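Local coordinates for protein bifunctional enzyme cysn/cysc (Mycobacterium tuberculosis, PDB 4BZP) that phosphorylates adenylyl sulfate (APS) at its 3'-hydroxyl with ATP, as the kinase domain of the mycobacterial sulfate-activating complex, at residues P3-T7 with H99-I104; F10-S14 with Y145-K149; S35-D40 with G77-P83. All coordinates share one frame; numbering follows the deposited sequence.

Contact 1 of 3, residues P3-T7 with H99-I104; sequences PRGKT and HADAGI
The turn that ends helix 89-101 and leads into strand 106-111 meets the start of strand 6-11, the central strand of the parallel sheet, through T7, H99, I104 and R4. A hydrogen bond joins T7 OG1 and H99 NE2 at 2.9 Å, and either could be the donor. The hydroxyl sits at the edge of the imidazole, near its plane, and the two side chains cross at about a right angle. T7 OG1 lies anti to the carbonyl carbon (chi1 -63°), which turns it to the ring nitrogen while T7 CG2 stays farther off, 3.6 Å from H99 NE2. The other ring nitrogen, H99 ND1, bonds to the carbonyl of A95 one helical turn back, so the imidazole is gripped at both nitrogens and its rotation is fixed. A70 of helix 56-75 packs against both T7 and H99.

I104, itself buried, supplies the apolar part. Its two branches divide the work: CG2 lies 3.7 Å from G5 O and 4.0 Å from K6 CA, against the backbone, while CD1 meets the aliphatic part of R4, 3.7 Å from R4 CD. The arginine is extended from CG to NE and runs past the isoleucine, carrying its guanidinium toward the surface and the carbonyls of the turn. A102 O lies over one guanidinium face, offset toward the rim, and R4 NH1 is 3.4 Å from G103 O. Positive phi at G103 allows the turn to close: I104 N binds H99 O at 2.9 Å and G103 N binds A100 O. This is the Schellman motif, here ending the helix of a beta-alpha-beta crossover, the connection from which P-loop kinase folds are built.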
ATOM      1  N   PRO A   3       7.037   4.372 -16.662  1.00 32.40           N
ATOM      2  CA  PRO A   3       5.835   5.210 -16.700  1.00 28.99           C
ATOM      3  C   PRO A   3       4.810   4.872 -15.583  1.00 25.38           C
ATOM      4  O   PRO A   3       4.703   3.712 -15.177  1.00 21.41           O
ATOM      5  CB  PRO A   3       5.222   4.897 -18.077  1.00 29.65           C
ATOM      6  CG  PRO A   3       6.330   4.324 -18.901  1.00 32.60           C
ATOM      7  CD  PRO A   3       7.228   3.624 -17.929  1.00 34.10           C
ATOM      8  N   ARG A   4       4.115   5.898 -15.100  1.00 21.29           N
ATOM      9  CA  ARG A   4       2.975   5.723 -14.204  1.00 20.38           C
ATOM     10  C   ARG A   4       1.947   4.762 -14.770  1.00 17.41           C
ATOM     11  O   ARG A   4       1.642   4.730 -15.975  1.00 18.85           O
ATOM     12  CB  ARG A   4       2.258   7.065 -13.982  1.00 22.74           C
ATOM     13  CG  ARG A   4       2.819   7.898 -12.849  1.00 26.38           C
ATOM     14  CD  ARG A   4       2.237   9.302 -12.959  1.00 28.36           C
ATOM     15  NE  ARG A   4       2.736  10.170 -11.916  1.00 32.73           N
ATOM     16  CZ  ARG A   4       2.439  11.466 -11.803  1.00 33.82           C
ATOM     17  NH1 ARG A   4       1.600  12.073 -12.672  1.00 28.76           N
ATOM     18  NH2 ARG A   4       3.003  12.156 -10.807  1.00 34.98           N
ATOM     19  N   GLY A   5       1.430   3.945 -13.859  1.00 12.87           N
ATOM     20  CA  GLY A   5       0.316   3.073 -14.153  1.00 10.78           C
ATOM     21  C   GLY A   5      -1.022   3.819 -14.029  1.00  9.90           C
ATOM     22  O   GLY A   5      -1.079   5.042 -14.036  1.00 10.21           O
ATOM     23  N   LYS A   6      -2.055   3.051 -13.900  1.00  8.71           N
ATOM     24  CA  LYS A   6      -3.424   3.535 -13.930  1.00  8.33           C
ATOM     25  C   LYS A   6      -4.221   2.608 -13.070  1.00  7.54           C
ATOM     26  O   LYS A   6      -3.791   1.473 -12.791  1.00  7.32           O
ATOM     27  CB  LYS A   6      -3.986   3.417 -15.347  1.00  9.68           C
ATOM     28  CG  LYS A   6      -3.158   4.034 -16.453  1.00 12.12           C
ATOM     29  CD  LYS A   6      -3.753   3.906 -17.810  1.00 14.04           C
ATOM     30  CE  LYS A   6      -2.774   4.506 -18.845  1.00 17.27           C
ATOM     31  NZ  LYS A   6      -3.268   4.133 -20.198  1.00 20.82           N
ATOM     32  N   THR A   7      -5.432   3.049 -12.709  1.00  6.64           N
ATOM     33  CA  THR A   7      -6.354   2.222 -11.923  1.00  6.46           C
ATOM     34  C   THR A   7      -7.693   1.995 -12.577  1.00  5.97           C
ATOM     35  O   THR A   7      -8.331   2.941 -13.041  1.00  6.04           O
ATOM     36  CB  THR A   7      -6.594   2.826 -10.518  1.00  6.06           C
ATOM     37  OG1 THR A   7      -5.326   2.835  -9.822  1.00  5.73           O
ATOM     38  CG2 THR A   7      -7.633   2.056  -9.686  1.00  6.19           C
ATOM     39  N   HIS A  99      -7.072   9.609  -6.881  1.00  7.25           N
ATOM     40  CA  HIS A  99      -6.268   9.366  -8.090  1.00  7.31           C
ATOM     41  C   HIS A  99      -6.003  10.658  -8.833  1.00  8.05           C
ATOM     42  O   HIS A  99      -4.829  10.916  -9.186  1.00  8.18           O
ATOM     43  CB  HIS A  99      -6.973   8.354  -8.977  1.00  7.64           C
ATOM     44  CG  HIS A  99      -6.817   6.955  -8.485  1.00  8.23           C
ATOM     45  ND1 HIS A  99      -7.478   6.482  -7.369  1.00  7.74           N
ATOM     46  CD2 HIS A  99      -6.021   5.953  -8.900  1.00  8.43           C
ATOM     47  CE1 HIS A  99      -7.113   5.229  -7.151  1.00  8.54           C
ATOM     48  NE2 HIS A  99      -6.213   4.891  -8.054  1.00  8.51           N
ATOM     49  N   ALA A 100      -7.009  11.480  -9.015  1.00  8.46           N
ATOM     50  CA  ALA A 100      -6.807  12.722  -9.769  1.00  8.25           C
ATOM     51  C   ALA A 100      -5.819  13.620  -9.036  1.00  8.39           C
ATOM     52  O   ALA A 100      -4.986  14.267  -9.703  1.00  8.97           O
ATOM     53  CB  ALA A 100      -8.143  13.412  -9.975  1.00  8.38           C
ATOM     54  N   ASP A 101      -5.924  13.701  -7.727  1.00  8.52           N
ATOM     55  CA  ASP A 101      -4.986  14.537  -6.948  1.00  9.26           C
ATOM     56  C   ASP A 101      -3.549  14.056  -7.131  1.00 10.18           C
ATOM     57  O   ASP A 101      -2.597  14.891  -7.081  1.00 11.11           O
ATOM     58  CB  ASP A 101      -5.322  14.529  -5.460  1.00  9.99           C
ATOM     59  CG  ASP A 101      -6.577  15.288  -5.077  1.00 11.55           C
ATOM     60  OD1 ASP A 101      -7.092  16.087  -5.853  1.00 12.55           O
ATOM     61  OD2 ASP A 101      -7.014  15.058  -3.925  1.00 14.32           O
ATOM     62  N   ALA A 102      -3.349  12.749  -7.306  1.00  9.39           N
ATOM     63  CA  ALA A 102      -2.039  12.147  -7.545  1.00  9.40           C
ATOM     64  C   ALA A 102      -1.580  12.142  -8.984  1.00 10.08           C
ATOM     65  O   ALA A 102      -0.461  11.639  -9.283  1.00 13.05           O
ATOM     66  CB  ALA A 102      -2.066  10.735  -7.022  1.00  9.76           C
ATOM     67  N   GLY A 103      -2.397  12.605  -9.908  1.00  9.19           N
ATOM     68  CA  GLY A 103      -2.007  12.502 -11.261  1.00  9.23           C
ATOM     69  C   GLY A 103      -2.172  11.182 -11.967  1.00  9.11           C
ATOM     70  O   GLY A 103      -1.596  10.968 -13.016  1.00 11.81           O
ATOM     71  N   ILE A 104      -2.996  10.294 -11.403  1.00  9.23           N
ATOM     72  CA  ILE A 104      -3.095   8.931 -11.912  1.00  8.47           C
ATOM     73  C   ILE A 104      -4.430   8.714 -12.623  1.00  7.57           C
ATOM     74  O   ILE A 104      -5.474   9.014 -12.027  1.00  7.35           O
ATOM     75  CB  ILE A 104      -2.988   7.876 -10.769  1.00  9.04           C
ATOM     76  CG1 ILE A 104      -1.626   8.012 -10.083  1.00 10.25           C
ATOM     77  CG2 ILE A 104      -3.156   6.449 -11.273  1.00  8.98           C
ATOM     78  CD1 ILE A 104      -0.414   7.763 -10.945  1.00 11.34           C
TER

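Contact 2 of 3, residues F10-S14 with Y145-K149; sequences FTGLS and YQRPK. With ADP (adenosine-5'-diphosphate), chain C; EDO (1,2-ethanediol), chain F.
Where strand 6-11 runs out into the P-loop, whose L13 and S14 belong to the ADP pocket, T11, G12 and L13 are met by Y145 and P148 of the loop between helix 126-131 and strand 153-155. The polar interaction is a hydrogen bond from Y145 OH to T11 OG1, 2.7 Å long, with the threonine oxygen at the ring edge, near the ring plane. A chi1 of 180° at T11 turns OG1 to the phenol and leaves CG2 to face P148. The single proton of this buried hydroxyl can be shared between the carbonyls of I85 and S86, both within bonding reach, so T11 OG1 ties three pieces of chain together. G12 N is 3.2 Å from the phenol oxygen, but the angle is too poor for a bond.

The apolar contacts flank this bond. T11 CG2 meets CG of the P148 ring at 3.6 Å, while L13 sets CD2 beside Y145 CB, 3.6 Å away. L13 N lies over one face of the tyrosine ring. The backbone of G12 passes close by, with CA 3.6 Å from Y145 CZ, and G12 O receives a bond from K18 NZ.

ADP is hydrogen-bonded by G15 N, G17 N, K18 NZ and the hydroxyls of S19 and S20; L13 and S14 merely lie beside its phosphates. An ethanediol, probably from the crystallisation liquor, fits between L13, Y145 and R147; R147 is bent at chi3 (60°), bringing NH1, which also pairs with D112, to 2.7 Å from the glycol O2, with an N-H...O angle of 153°.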
ATOM      1  N   PHE A  10     -13.589  -1.198 -10.237  0.50  5.84           N
ATOM      2  CA  PHE A  10     -14.853  -1.792 -10.497  0.50  5.96           C
ATOM      3  C   PHE A  10     -15.901  -1.339  -9.501  0.50  6.25           C
ATOM      4  O   PHE A  10     -15.676  -0.767  -8.389  0.50  6.37           O
ATOM      5  CB  PHE A  10     -14.768  -3.301 -10.472  0.50  5.92           C
ATOM      6  CG  PHE A  10     -13.978  -3.875 -11.588  0.50  5.69           C
ATOM      7  CD1 PHE A  10     -12.609  -3.991 -11.482  0.50  6.06           C
ATOM      8  CD2 PHE A  10     -14.595  -4.272 -12.761  0.50  6.02           C
ATOM      9  CE1 PHE A  10     -11.869  -4.477 -12.530  0.50  5.93           C
ATOM     10  CE2 PHE A  10     -13.858  -4.755 -13.812  0.50  5.77           C
ATOM     11  CZ  PHE A  10     -12.491  -4.914 -13.674  0.50  5.95           C
ATOM     12  N   THR A  11     -17.107  -1.620  -9.894  1.00  5.69           N
ATOM     13  CA  THR A  11     -18.241  -1.449  -8.959  1.00  5.80           C
ATOM     14  C   THR A  11     -19.383  -2.299  -9.487  1.00  5.75           C
ATOM     15  O   THR A  11     -19.539  -2.470 -10.687  1.00  5.83           O
ATOM     16  CB  THR A  11     -18.616   0.038  -8.785  1.00  6.21           C
ATOM     17  OG1 THR A  11     -19.722   0.124  -7.867  1.00  6.21           O
ATOM     18  CG2 THR A  11     -18.976   0.705 -10.106  1.00  6.47           C
ATOM     19  N   GLY A  12     -20.158  -2.859  -8.586  1.00  4.97           N
ATOM     20  CA  GLY A  12     -21.303  -3.690  -8.904  1.00  5.03           C
ATOM     21  C   GLY A  12     -21.626  -4.633  -7.777  1.00  4.86           C
ATOM     22  O   GLY A  12     -20.802  -4.885  -6.887  1.00  4.83           O
ATOM     23  N   LEU A  13     -22.800  -5.244  -7.872  1.00  5.49           N
ATOM     24  CA  LEU A  13     -23.259  -6.159  -6.903  1.00  5.73           C
ATOM     25  C   LEU A  13     -22.341  -7.354  -6.698  1.00  5.58           C
ATOM     26  O   LEU A  13     -21.587  -7.746  -7.585  1.00  5.13           O
ATOM     27  CB  LEU A  13     -24.657  -6.674  -7.265  1.00  6.81           C
ATOM     28  CG  LEU A  13     -25.749  -5.629  -7.338  1.00  7.76           C
ATOM     29  CD1 LEU A  13     -27.045  -6.272  -7.838  1.00  9.59           C
ATOM     30  CD2 LEU A  13     -26.022  -4.979  -6.000  1.00  7.88           C
ATOM     31  N   SER A  14     -22.400  -7.976  -5.532  1.00  5.10           N
ATOM     32  CA  SER A  14     -21.753  -9.264  -5.327  1.00  5.44           C
ATOM     33  C   SER A  14     -22.170 -10.228  -6.434  1.00  5.27           C
ATOM     34  O   SER A  14     -23.352 -10.350  -6.737  1.00  5.12           O
ATOM     35  CB  SER A  14     -22.152  -9.861  -3.978  1.00  5.66           C
ATOM     36  OG  SER A  14     -21.488 -11.047  -3.709  1.00  6.58           O
ATOM     37  N   TYR A 145     -27.460  -0.379  -3.211  1.00  7.18           N
ATOM     38  CA  TYR A 145     -26.431  -0.234  -4.247  1.00  7.10           C
ATOM     39  C   TYR A 145     -26.828   1.028  -5.031  1.00  7.16           C
ATOM     40  O   TYR A 145     -27.976   1.098  -5.522  1.00  8.78           O
ATOM     41  CB  TYR A 145     -26.304  -1.464  -5.155  1.00  6.52           C
ATOM     42  CG  TYR A 145     -25.220  -1.294  -6.187  1.00  6.49           C
ATOM     43  CD1 TYR A 145     -23.891  -1.312  -5.800  1.00  6.52           C
ATOM     44  CD2 TYR A 145     -25.522  -0.940  -7.484  1.00  6.47           C
ATOM     45  CE1 TYR A 145     -22.881  -1.090  -6.721  1.00  5.87           C
ATOM     46  CE2 TYR A 145     -24.507  -0.682  -8.405  1.00  6.48           C
ATOM     47  CZ  TYR A 145     -23.190  -0.741  -8.016  1.00  6.47           C
ATOM     48  OH  TYR A 145     -22.162  -0.396  -8.881  1.00  6.65           O
ATOM     49  N   GLN A 146     -25.964   2.024  -5.119  1.00  6.45           N
ATOM     50  CA  GLN A 146     -26.243   3.268  -5.874  1.00  6.54           C
ATOM     51  C   GLN A 146     -25.599   3.095  -7.244  1.00  6.80           C
ATOM     52  O   GLN A 146     -24.354   3.114  -7.350  1.00  6.87           O
ATOM     53  CB  GLN A 146     -25.676   4.456  -5.125  1.00  6.36           C
ATOM     54  CG  GLN A 146     -26.344   4.636  -3.758  1.00  6.73           C
ATOM     55  CD  GLN A 146     -25.847   5.811  -2.989  1.00  7.16           C
ATOM     56  OE1 GLN A 146     -24.761   6.366  -3.229  1.00  7.81           O
ATOM     57  NE2 GLN A 146     -26.661   6.230  -2.012  1.00  7.46           N
ATOM     58  N   ARG A 147     -26.385   2.975  -8.280  1.00  7.48           N
ATOM     59  CA  ARG A 147     -25.856   2.631  -9.602  1.00  8.40           C
ATOM     60  C   ARG A 147     -25.058   3.813 -10.132  1.00  8.50           C
ATOM     61  O   ARG A 147     -25.474   4.922 -10.022  1.00  9.45           O
ATOM     62  CB  ARG A 147     -26.987   2.361 -10.577  1.00  8.95           C
ATOM     63  CG  ARG A 147     -27.679   1.071 -10.311  1.00 10.31           C
ATOM     64  CD  ARG A 147     -28.989   0.971 -11.136  1.00 10.64           C
ATOM     65  NE  ARG A 147     -28.755   1.046 -12.572  1.00 10.96           N
ATOM     66  CZ  ARG A 147     -28.363   0.041 -13.354  1.00 10.57           C
ATOM     67  NH1 ARG A 147     -28.191  -1.149 -12.867  1.00 11.78           N
ATOM     68  NH2 ARG A 147     -28.169   0.263 -14.647  1.00 11.41           N
ATOM     69  N   PRO A 148     -23.886   3.558 -10.733  1.00  8.16           N
ATOM     70  CA  PRO A 148     -23.121   4.598 -11.372  1.00 10.02           C
ATOM     71  C   PRO A 148     -23.898   5.307 -12.505  1.00 10.53           C
ATOM     72  O   PRO A 148     -24.506   4.641 -13.314  1.00 12.26           O
ATOM     73  CB  PRO A 148     -21.971   3.810 -11.975  1.00 10.03           C
ATOM     74  CG  PRO A 148     -21.774   2.654 -11.106  1.00 10.49           C
ATOM     75  CD  PRO A 148     -23.144   2.295 -10.626  1.00  9.15           C
ATOM     76  N   LYS A 149     -23.899   6.626 -12.442  1.00 12.36           N
ATOM     77  CA  LYS A 149     -24.578   7.448 -13.467  1.00 15.67           C
ATOM     78  C   LYS A 149     -23.714   7.766 -14.663  1.00 16.92           C
ATOM     79  O   LYS A 149     -24.237   7.943 -15.766  1.00 18.55           O
ATOM     80  CB  LYS A 149     -25.136   8.728 -12.861  1.00 20.75           C
ATOM     81  CG  LYS A 149     -26.144   8.441 -11.743  1.00 22.03           C
ATOM     82  CD  LYS A 149     -27.293   7.474 -12.035  1.00 24.56           C
ATOM     83  CE  LYS A 149     -28.209   7.280 -10.792  1.00 27.86           C
ATOM     84  NZ  LYS A 149     -29.483   6.619 -11.173  1.00 28.55           N
TER
HETATM   85  PB  ADP C1191     -17.850 -10.363  -8.096  0.70  5.29           P
HETATM   86  O1B ADP C1191     -18.478 -10.707  -6.705  0.70  5.70           O
HETATM   87  O2B ADP C1191     -18.402  -9.110  -8.694  0.70  5.20           O
HETATM   88  O3B ADP C1191     -16.363 -10.471  -8.068  0.70  5.76           O
HETATM   89  PA  ADP C1191     -17.646 -12.795  -9.709  0.70  7.19           P
HETATM   90  O1A ADP C1191     -17.265 -13.716  -8.625  0.70  7.52           O
HETATM   91  O2A ADP C1191     -16.559 -12.327 -10.630  0.70  6.86           O
HETATM   92  O3A ADP C1191     -18.375 -11.539  -9.071  0.70  6.17           O
HETATM   93  O5' ADP C1191     -18.828 -13.355 -10.652  0.70  7.05           O
HETATM   94  C5' ADP C1191     -19.781 -14.247 -10.125  0.70  6.80           C
HETATM   95  C4' ADP C1191     -19.728 -15.504 -11.001  0.70  6.68           C
HETATM   96  O4' ADP C1191     -20.474 -15.245 -12.175  0.70  6.81           O
HETATM   97  C3' ADP C1191     -18.356 -16.047 -11.428  0.70  6.92           C
HETATM   98  O3' ADP C1191     -18.103 -17.249 -10.738  0.70  7.19           O
HETATM   99  C2' ADP C1191     -18.554 -16.420 -12.853  0.70  7.57           C
HETATM  100  O2' ADP C1191     -18.587 -17.873 -12.912  0.70  9.63           O
HETATM  101  C1' ADP C1191     -19.880 -15.880 -13.287  0.70  7.29           C
HETATM  102  N9  ADP C1191     -19.724 -14.835 -14.313  0.70  7.54           N
HETATM  103  C8  ADP C1191     -19.250 -13.578 -14.066  0.70  7.76           C
HETATM  104  N7  ADP C1191     -19.210 -12.816 -15.173  0.70  7.86           N
HETATM  105  C5  ADP C1191     -19.717 -13.624 -16.161  0.70  7.41           C
HETATM  106  C6  ADP C1191     -19.913 -13.417 -17.574  0.70  7.36           C
HETATM  107  N6  ADP C1191     -19.643 -12.240 -18.174  0.70  7.63           N
HETATM  108  N1  ADP C1191     -20.412 -14.493 -18.233  0.70  7.07           N
HETATM  109  C2  ADP C1191     -20.684 -15.648 -17.635  0.70  7.49           C
HETATM  110  N3  ADP C1191     -20.496 -15.939 -16.322  0.70  7.28           N
HETATM  111  C4  ADP C1191     -19.967 -14.933 -15.595  0.70  7.36           C
HETATM  112  C1  EDO F1194     -27.345  -4.087 -10.706  1.00 25.06           C
HETATM  113  O1  EDO F1194     -26.364  -4.296 -11.696  1.00 25.06           O
HETATM  114  C2  EDO F1194     -26.871  -2.840 -10.029  1.00 23.95           C
HETATM  115  O2  EDO F1194     -27.880  -1.905 -10.277  1.00 20.55           O

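Contact 3 of 3, residues S35-D40 with G77-P83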
ATOM      1  N   SER A  35       2.803  -4.929 -16.301  0.50 13.05           N
ATOM      2  CA  SER A  35       2.644  -5.142 -14.900  0.50 12.43           C
ATOM      3  C   SER A  35       1.193  -4.783 -14.580  0.50 11.75           C
ATOM      4  O   SER A  35       0.746  -3.692 -14.884  0.50  9.90           O
ATOM      5  CB  SER A  35       3.566  -4.232 -14.117  0.50 14.72           C
ATOM      6  OG  SER A  35       3.723  -4.722 -12.812  0.50 18.14           O
ATOM      7  N   ALA A  36       0.462  -5.776 -14.136  1.00 12.36           N
ATOM      8  CA  ALA A  36      -0.901  -5.574 -13.620  1.00 11.15           C
ATOM      9  C   ALA A  36      -1.000  -6.230 -12.286  1.00 11.42           C
ATOM     10  O   ALA A  36      -0.257  -7.187 -11.994  1.00 12.76           O
ATOM     11  CB  ALA A  36      -1.901  -6.140 -14.620  1.00 11.95           C
ATOM     12  N   TYR A  37      -1.919  -5.740 -11.467  1.00  9.65           N
ATOM     13  CA  TYR A  37      -2.083  -6.240 -10.125  1.00 10.04           C
ATOM     14  C   TYR A  37      -3.507  -6.083  -9.684  1.00  8.59           C
ATOM     15  O   TYR A  37      -4.051  -4.988  -9.758  1.00  8.30           O
ATOM     16  CB  TYR A  37      -1.208  -5.413  -9.189  1.00 12.55           C
ATOM     17  CG  TYR A  37      -1.178  -5.938  -7.781  1.00 13.39           C
ATOM     18  CD1 TYR A  37      -0.329  -6.984  -7.434  1.00 16.90           C
ATOM     19  CD2 TYR A  37      -2.008  -5.416  -6.812  1.00 14.62           C
ATOM     20  CE1 TYR A  37      -0.298  -7.465  -6.127  1.00 19.18           C
ATOM     21  CE2 TYR A  37      -2.007  -5.897  -5.541  1.00 16.20           C
ATOM     22  CZ  TYR A  37      -1.128  -6.889  -5.202  1.00 18.84           C
ATOM     23  OH  TYR A  37      -1.114  -7.356  -3.930  1.00 23.61           O
ATOM     24  N   VAL A  38      -4.072  -7.167  -9.186  1.00  7.42           N
ATOM     25  CA  VAL A  38      -5.432  -7.169  -8.657  1.00  7.36           C
ATOM     26  C   VAL A  38      -5.361  -6.883  -7.188  1.00  8.37           C
ATOM     27  O   VAL A  38      -4.786  -7.677  -6.413  1.00  9.56           O
ATOM     28  CB  VAL A  38      -6.185  -8.494  -8.922  1.00  6.98           C
ATOM     29  CG1 VAL A  38      -7.558  -8.456  -8.263  1.00  7.34           C
ATOM     30  CG2 VAL A  38      -6.294  -8.738 -10.411  1.00  7.28           C
ATOM     31  N   LEU A  39      -5.880  -5.734  -6.789  1.00  8.62           N
ATOM     32  CA  LEU A  39      -5.894  -5.262  -5.428  1.00  8.85           C
ATOM     33  C   LEU A  39      -7.267  -5.497  -4.842  1.00 10.46           C
ATOM     34  O   LEU A  39      -8.232  -4.774  -5.138  1.00 11.97           O
ATOM     35  CB  LEU A  39      -5.510  -3.783  -5.425  1.00  8.41           C
ATOM     36  CG  LEU A  39      -5.485  -3.139  -4.034  1.00  9.47           C
ATOM     37  CD1 LEU A  39      -4.360  -3.698  -3.216  1.00 10.07           C
ATOM     38  CD2 LEU A  39      -5.380  -1.635  -4.159  1.00 10.29           C
ATOM     39  N   ASP A  40      -7.336  -6.548  -4.041  1.00 14.67           N
ATOM     40  CA  ASP A  40      -8.637  -6.996  -3.510  1.00 17.41           C
ATOM     41  C   ASP A  40      -8.627  -6.739  -1.997  1.00 17.11           C
ATOM     42  O   ASP A  40      -7.753  -7.220  -1.267  1.00 17.19           O
ATOM     43  CB  ASP A  40      -8.883  -8.465  -3.860  1.00 22.05           C
ATOM     44  CG  ASP A  40     -10.344  -8.923  -3.591  1.00 25.72           C
ATOM     45  OD1 ASP A  40     -10.937  -8.548  -2.574  1.00 31.98           O
ATOM     46  OD2 ASP A  40     -10.904  -9.673  -4.422  1.00 32.13           O
ATOM     47  N   GLY A  77       4.190   1.991 -11.264  1.00 13.07           N
ATOM     48  CA  GLY A  77       4.133   1.521 -12.633  1.00 12.05           C
ATOM     49  C   GLY A  77       3.085   0.465 -12.959  1.00 11.28           C
ATOM     50  O   GLY A  77       3.004  -0.021 -14.101  1.00 13.89           O
ATOM     51  N   HIS A  78       2.313   0.028 -11.980  1.00  9.61           N
ATOM     52  CA  HIS A  78       1.371  -1.052 -12.193  1.00  9.03           C
ATOM     53  C   HIS A  78       0.005  -0.593 -12.716  1.00  8.02           C
ATOM     54  O   HIS A  78      -0.441   0.500 -12.378  1.00  8.18           O
ATOM     55  CB  HIS A  78       1.127  -1.791 -10.867  1.00  9.99           C
ATOM     56  CG  HIS A  78       2.363  -2.323 -10.241  1.00 11.96           C
ATOM     57  ND1 HIS A  78       2.899  -3.533 -10.610  1.00 15.59           N
ATOM     58  CD2 HIS A  78       3.142  -1.831  -9.269  1.00 12.75           C
ATOM     59  CE1 HIS A  78       3.990  -3.756  -9.877  1.00 15.47           C
ATOM     60  NE2 HIS A  78       4.165  -2.724  -9.077  1.00 14.68           N
ATOM     61  N   LEU A  79      -0.618  -1.488 -13.479  1.00  7.51           N
ATOM     62  CA  LEU A  79      -1.994  -1.366 -13.875  1.00  7.47           C
ATOM     63  C   LEU A  79      -2.781  -2.050 -12.777  1.00  6.96           C
ATOM     64  O   LEU A  79      -2.723  -3.259 -12.629  1.00  7.64           O
ATOM     65  CB  LEU A  79      -2.236  -1.998 -15.241  1.00  9.08           C
ATOM     66  CG  LEU A  79      -3.616  -1.769 -15.880  1.00 11.00           C
ATOM     67  CD1 LEU A  79      -4.714  -2.555 -15.211  1.00 12.27           C
ATOM     68  CD2 LEU A  79      -3.963  -0.295 -15.927  1.00 12.56           C
ATOM     69  N   VAL A  80      -3.481  -1.254 -11.977  1.00  6.13           N
ATOM     70  CA  VAL A  80      -4.158  -1.729 -10.763  1.00  5.99           C
ATOM     71  C   VAL A  80      -5.632  -2.006 -11.051  1.00  5.76           C
ATOM     72  O   VAL A  80      -6.290  -1.165 -11.650  1.00  6.45           O
ATOM     73  CB  VAL A  80      -4.040  -0.731  -9.610  1.00  5.99           C
ATOM     74  CG1 VAL A  80      -4.612  -1.285  -8.302  1.00  6.62           C
ATOM     75  CG2 VAL A  80      -2.567  -0.353  -9.383  1.00  6.58           C
ATOM     76  N   LEU A  81      -6.115  -3.146 -10.631  1.00  5.76           N
ATOM     77  CA  LEU A  81      -7.500  -3.584 -10.868  1.00  6.09           C
ATOM     78  C   LEU A  81      -8.132  -3.794  -9.525  1.00  5.76           C
ATOM     79  O   LEU A  81      -7.621  -4.624  -8.725  1.00  6.14           O
ATOM     80  CB  LEU A  81      -7.485  -4.871 -11.659  1.00  7.01           C
ATOM     81  CG  LEU A  81      -6.816  -4.722 -13.025  1.00  8.37           C
ATOM     82  CD1 LEU A  81      -6.053  -5.949 -13.470  1.00  8.68           C
ATOM     83  CD2 LEU A  81      -7.861  -4.367 -14.072  1.00  9.21           C
ATOM     84  N   VAL A  82      -9.196  -3.062  -9.206  1.00  5.52           N
ATOM     85  CA  VAL A  82      -9.801  -3.088  -7.857  1.00  5.82           C
ATOM     86  C   VAL A  82     -11.219  -3.586  -7.971  1.00  6.16           C
ATOM     87  O   VAL A  82     -12.137  -2.836  -8.369  1.00  6.14           O
ATOM     88  CB  VAL A  82      -9.797  -1.697  -7.245  1.00  6.32           C
ATOM     89  CG1 VAL A  82     -10.338  -1.756  -5.812  1.00  6.95           C
ATOM     90  CG2 VAL A  82      -8.410  -1.103  -7.273  1.00  6.56           C
ATOM     91  N   PRO A  83     -11.449  -4.868  -7.598  1.00  6.08           N
ATOM     92  CA  PRO A  83     -12.790  -5.426  -7.728  1.00  6.56           C
ATOM     93  C   PRO A  83     -13.673  -5.336  -6.502  1.00  7.87           C
ATOM     94  O   PRO A  83     -14.348  -6.359  -6.151  1.00 10.30           O
ATOM     95  CB  PRO A  83     -12.494  -6.874  -8.046  1.00  6.87           C
ATOM     96  CG  PRO A  83     -11.259  -7.170  -7.281  1.00  6.98           C
ATOM     97  CD  PRO A  83     -10.440  -5.923  -7.379  1.00  6.82           C
TER
HETATM   98  O   HOH W   1       1.775  -1.511 -16.150  1.00 20.47           O
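Side chains on strands 36-38 and 79-82, an edge strand within this chain and its parallel neighbour, lie in matched pairs that alternate between the two sheet faces. A36, V38, L79 and L81 share the face covered by helix 18-31. There the side chains of V38 and L81 cross obliquely, with V38 CG2 4.1 Å from L81 CD1, and A36 meets L79 through their CB atoms. The opposite face carries Y37 and V80, under helix 56-75; the tyrosine ring leads away from strand 79-82 and meets C76 of the second subunit. L39 covers V80 instead, with CB 3.9 Å from V80 CG1.

The backbone fixes this register. Y37 bonds with both its N and O, to L79 O and L81 N, and L39 N reaches L81 O at 2.8 Å. At the start, L79 N binds S35 O at 2.9 Å, and a water donates to S35 O and G77 O, bridging the strand's entrance to the helix-ending turn at G77.

Side chains also meet at both ends. In one of two S35 conformers, OG lies anti to the backbone nitrogen (chi1 -161°) and 2.6 Å from H78 ND1, which donates a weak, doubtful bond bent to 119°, while H78 NE2 is hydrogen-bonded to H78 of the second subunit, the two rings nearly perpendicular. At the other end, the P83 side chain crosses those of V38 and D40 at about a right angle: its CD is 3.9 Å from V38 CG1, and its CG 3.8 Å from D40 OD2. D40 OD1 caps D42 N, opening helix 41-44. Parallel strands joined through intervening helices, with helices on both faces, form the alpha/beta/alpha sandwich of P-loop kinases.

Strand 6-11 joins contacts 1 and 2, which lie at its two ends with centres about 22 Å apart, and strand 79-82 of contact 3 runs beside it: K6 O faces V80 N near one end, F10 N faces V82 O near the other, each a probable hydrogen bond. Contact 1 is only partly buried, its polar threonine-histidine pair inside and its arginine at the surface. Contacts 2 and 3 are both buried, yet differ in chemistry: side-chain bonding and small apolar touches beside the nucleotide loop in contact 2, regular backbone pairing in contact 3. Of the three, contact 3 alone reaches the second subunit.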